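Local coordinates for protein P43 (Trichuris muris, PDB 6QIX) that is the major secreted protein of a parasitic whipworm, tethers to matrix and inhibits the function of interleukin-13, at residues Y121-E126 and G320-L325. Sequence-based numbering, arbitrary orientation. Where two conformers were deposited one is given.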
loop_
_atom_site.group_PDB
_atom_site.type_symbol
_atom_site.label_atom_id
_atom_site.label_comp_id
_atom_site.label_asym_id
_atom_site.label_seq_id
_atom_site.Cartn_x
_atom_site.Cartn_y
_atom_site.Cartn_z
ATOM N N TYR A 121 -6.968 -6.679 4.678
ATOM C CA TYR A 121 -7.737 -5.621 4.025
ATOM C C TYR A 121 -7.314 -4.214 4.430
ATOM O O TYR A 121 -7.575 -3.258 3.686
ATOM C CB TYR A 121 -9.205 -5.841 4.328
ATOM C CG TYR A 121 -9.670 -7.135 3.716
ATOM C CD1 TYR A 121 -10.051 -7.164 2.389
ATOM C CD2 TYR A 121 -9.662 -8.321 4.421
ATOM C CE1 TYR A 121 -10.462 -8.290 1.784
ATOM C CE2 TYR A 121 -10.110 -9.521 3.815
ATOM C CZ TYR A 121 -10.505 -9.489 2.495
ATOM O OH TYR A 121 -10.915 -10.618 1.847
ATOM N N ALA A 122 -6.652 -4.057 5.560
ATOM C CA ALA A 122 -6.226 -2.719 5.967
ATOM C C ALA A 122 -5.023 -2.192 5.210
ATOM O O ALA A 122 -4.805 -0.966 5.207
ATOM C CB ALA A 122 -5.877 -2.677 7.455
ATOM N N PHE A 123 -4.225 -3.048 4.589
ATOM C CA PHE A 123 -2.993 -2.544 3.972
ATOM C C PHE A 123 -2.845 -2.922 2.506
ATOM O O PHE A 123 -1.850 -2.506 1.873
ATOM C CB PHE A 123 -1.757 -3.005 4.775
ATOM C CG PHE A 123 -1.743 -4.473 5.090
ATOM C CD1 PHE A 123 -1.201 -5.373 4.187
ATOM C CD2 PHE A 123 -2.276 -4.941 6.284
ATOM C CE1 PHE A 123 -1.207 -6.704 4.444
ATOM C CE2 PHE A 123 -2.282 -6.288 6.563
ATOM C CZ PHE A 123 -1.728 -7.174 5.642
ATOM N N ILE A 124 -3.801 -3.667 1.925
ATOM C CA ILE A 124 -3.686 -3.962 0.487
ATOM C C ILE A 124 -3.678 -2.675 -0.349
ATOM O O ILE A 124 -3.136 -2.650 -1.476
ATOM C CB ILE A 124 -4.798 -4.922 0.011
ATOM C CG1 ILE A 124 -6.180 -4.358 0.318
ATOM C CG2 ILE A 124 -4.592 -6.271 0.636
ATOM C CD1 ILE A 124 -7.288 -5.342 0.049
ATOM N N ASN A 125 -4.257 -1.596 0.165
ATOM C CA ASN A 125 -4.334 -0.383 -0.641
ATOM C C ASN A 125 -2.966 0.219 -0.927
ATOM O O ASN A 125 -2.867 1.062 -1.824
ATOM C CB ASN A 125 -5.261 0.641 0.013
ATOM C CG ASN A 125 -4.747 1.194 1.342
ATOM O OD1 ASN A 125 -3.756 0.725 1.929
ATOM N ND2 ASN A 125 -5.468 2.195 1.848
ATOM N N GLU A 126 -1.920 -0.212 -0.216
ATOM C CA GLU A 126 -0.588 0.321 -0.474
ATOM C C GLU A 126 -0.157 0.068 -1.920
ATOM O O GLU A 126 0.659 0.820 -2.471
ATOM C CB GLU A 126 0.431 -0.288 0.495
ATOM C CG GLU A 126 0.294 0.146 1.946
ATOM C CD GLU A 126 0.650 1.623 2.230
ATOM O OE1 GLU A 126 1.438 2.243 1.469
ATOM O OE2 GLU A 126 0.122 2.148 3.266
ATOM N N GLY A 320 0.222 -2.088 11.389
ATOM C CA GLY A 320 1.330 -1.146 11.352
ATOM C C GLY A 320 2.586 -1.757 10.773
ATOM O O GLY A 320 3.251 -1.137 9.963
ATOM N N TYR A 321 2.937 -2.986 11.198
ATOM C CA TYR A 321 4.069 -3.672 10.603
ATOM C C TYR A 321 3.808 -3.957 9.132
ATOM O O TYR A 321 4.706 -3.799 8.281
ATOM C CB TYR A 321 4.354 -4.979 11.338
ATOM C CG TYR A 321 5.168 -4.856 12.599
ATOM C CD1 TYR A 321 6.479 -4.388 12.582
ATOM C CD2 TYR A 321 4.625 -5.222 13.828
ATOM C CE1 TYR A 321 7.217 -4.282 13.742
ATOM C CE2 TYR A 321 5.356 -5.110 15.006
ATOM C CZ TYR A 321 6.649 -4.656 14.953
ATOM O OH TYR A 321 7.384 -4.556 16.124
ATOM N N ALA A 322 2.589 -4.389 8.802
ATOM C CA ALA A 322 2.333 -4.815 7.434
ATOM C C ALA A 322 2.457 -3.626 6.477
ATOM O O ALA A 322 2.892 -3.788 5.345
ATOM C CB ALA A 322 0.953 -5.457 7.327
ATOM N N LYS A 323 2.003 -2.433 6.890
ATOM C CA LYS A 323 2.124 -1.271 6.013
ATOM C C LYS A 323 3.577 -0.970 5.684
ATOM O O LYS A 323 3.883 -0.553 4.551
ATOM C CB LYS A 323 1.428 -0.051 6.644
ATOM C CG LYS A 323 -0.098 -0.178 6.632
ATOM C CD LYS A 323 -0.764 0.951 7.405
ATOM C CE LYS A 323 -2.161 0.706 7.661
ATOM N NZ LYS A 323 -2.743 1.896 8.420
ATOM N N MET A 324 4.485 -1.175 6.640
ATOM C CA MET A 324 5.911 -1.013 6.364
ATOM C C MET A 324 6.407 -2.112 5.416
ATOM O O MET A 324 7.121 -1.834 4.439
ATOM C CB MET A 324 6.705 -1.022 7.687
ATOM C CG MET A 324 6.338 0.090 8.682
ATOM S SD MET A 324 7.231 -0.019 10.275
ATOM C CE MET A 324 8.878 0.526 9.814
ATOM N N LEU A 325 6.014 -3.361 5.679
ATOM C CA LEU A 325 6.450 -4.488 4.838
ATOM C C LEU A 325 5.983 -4.303 3.397
ATOM O O LEU A 325 6.695 -4.694 2.453
ATOM C CB LEU A 325 5.945 -5.795 5.461
ATOM C CG LEU A 325 6.661 -7.094 5.166
ATOM C CD1 LEU A 325 8.111 -7.029 5.602
ATOM C CD2 LEU A 325 5.958 -8.258 5.865
#
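Phe123 and Lys323 have the nearest CA atoms across loop 121-126 and the last turns of helix 315-325, 5.7 Å apart. The loop folds into a type I beta turn, closed by a bond from Glu126 N to Phe123 O of 3.1 Å, and runs on into helix 126-129. This buried contact near the centre of the chain joins the loop after strand 109-112 to a helix almost 200 residues later. No hydrogen bond links the segments. The contact illustrates how a small residue on a helix allows an aromatic ring to lie close against it. A CH-pi contact does the work: the methyl of Ala322 sits over the middle of the Phe123 ring, CB 3.4 Å from the centroid and only 10° off the normal. Phe123 has CG between its backbone N and carbonyl carbon (chi1 49°), which brings the ring face up to the helix. Ala322 also touches Phe304 of helix 292-310, and the Phe123 side chain touches Arg318 and Asp319. Lys323 flanks this pair with its extended chain, which crosses the bent side chain of Glu126 at about a right angle. Glu126 OE2 lies 5.9 Å from Lys323 NZ and forms a salt bridge with Lys129 instead, while OE1 accepts a hydrogen bond from Gln327. Lys323 packs by its aliphatic chain, CE 4.0 Å from Ala122 O and CG 3.8 Å from Phe123 CB.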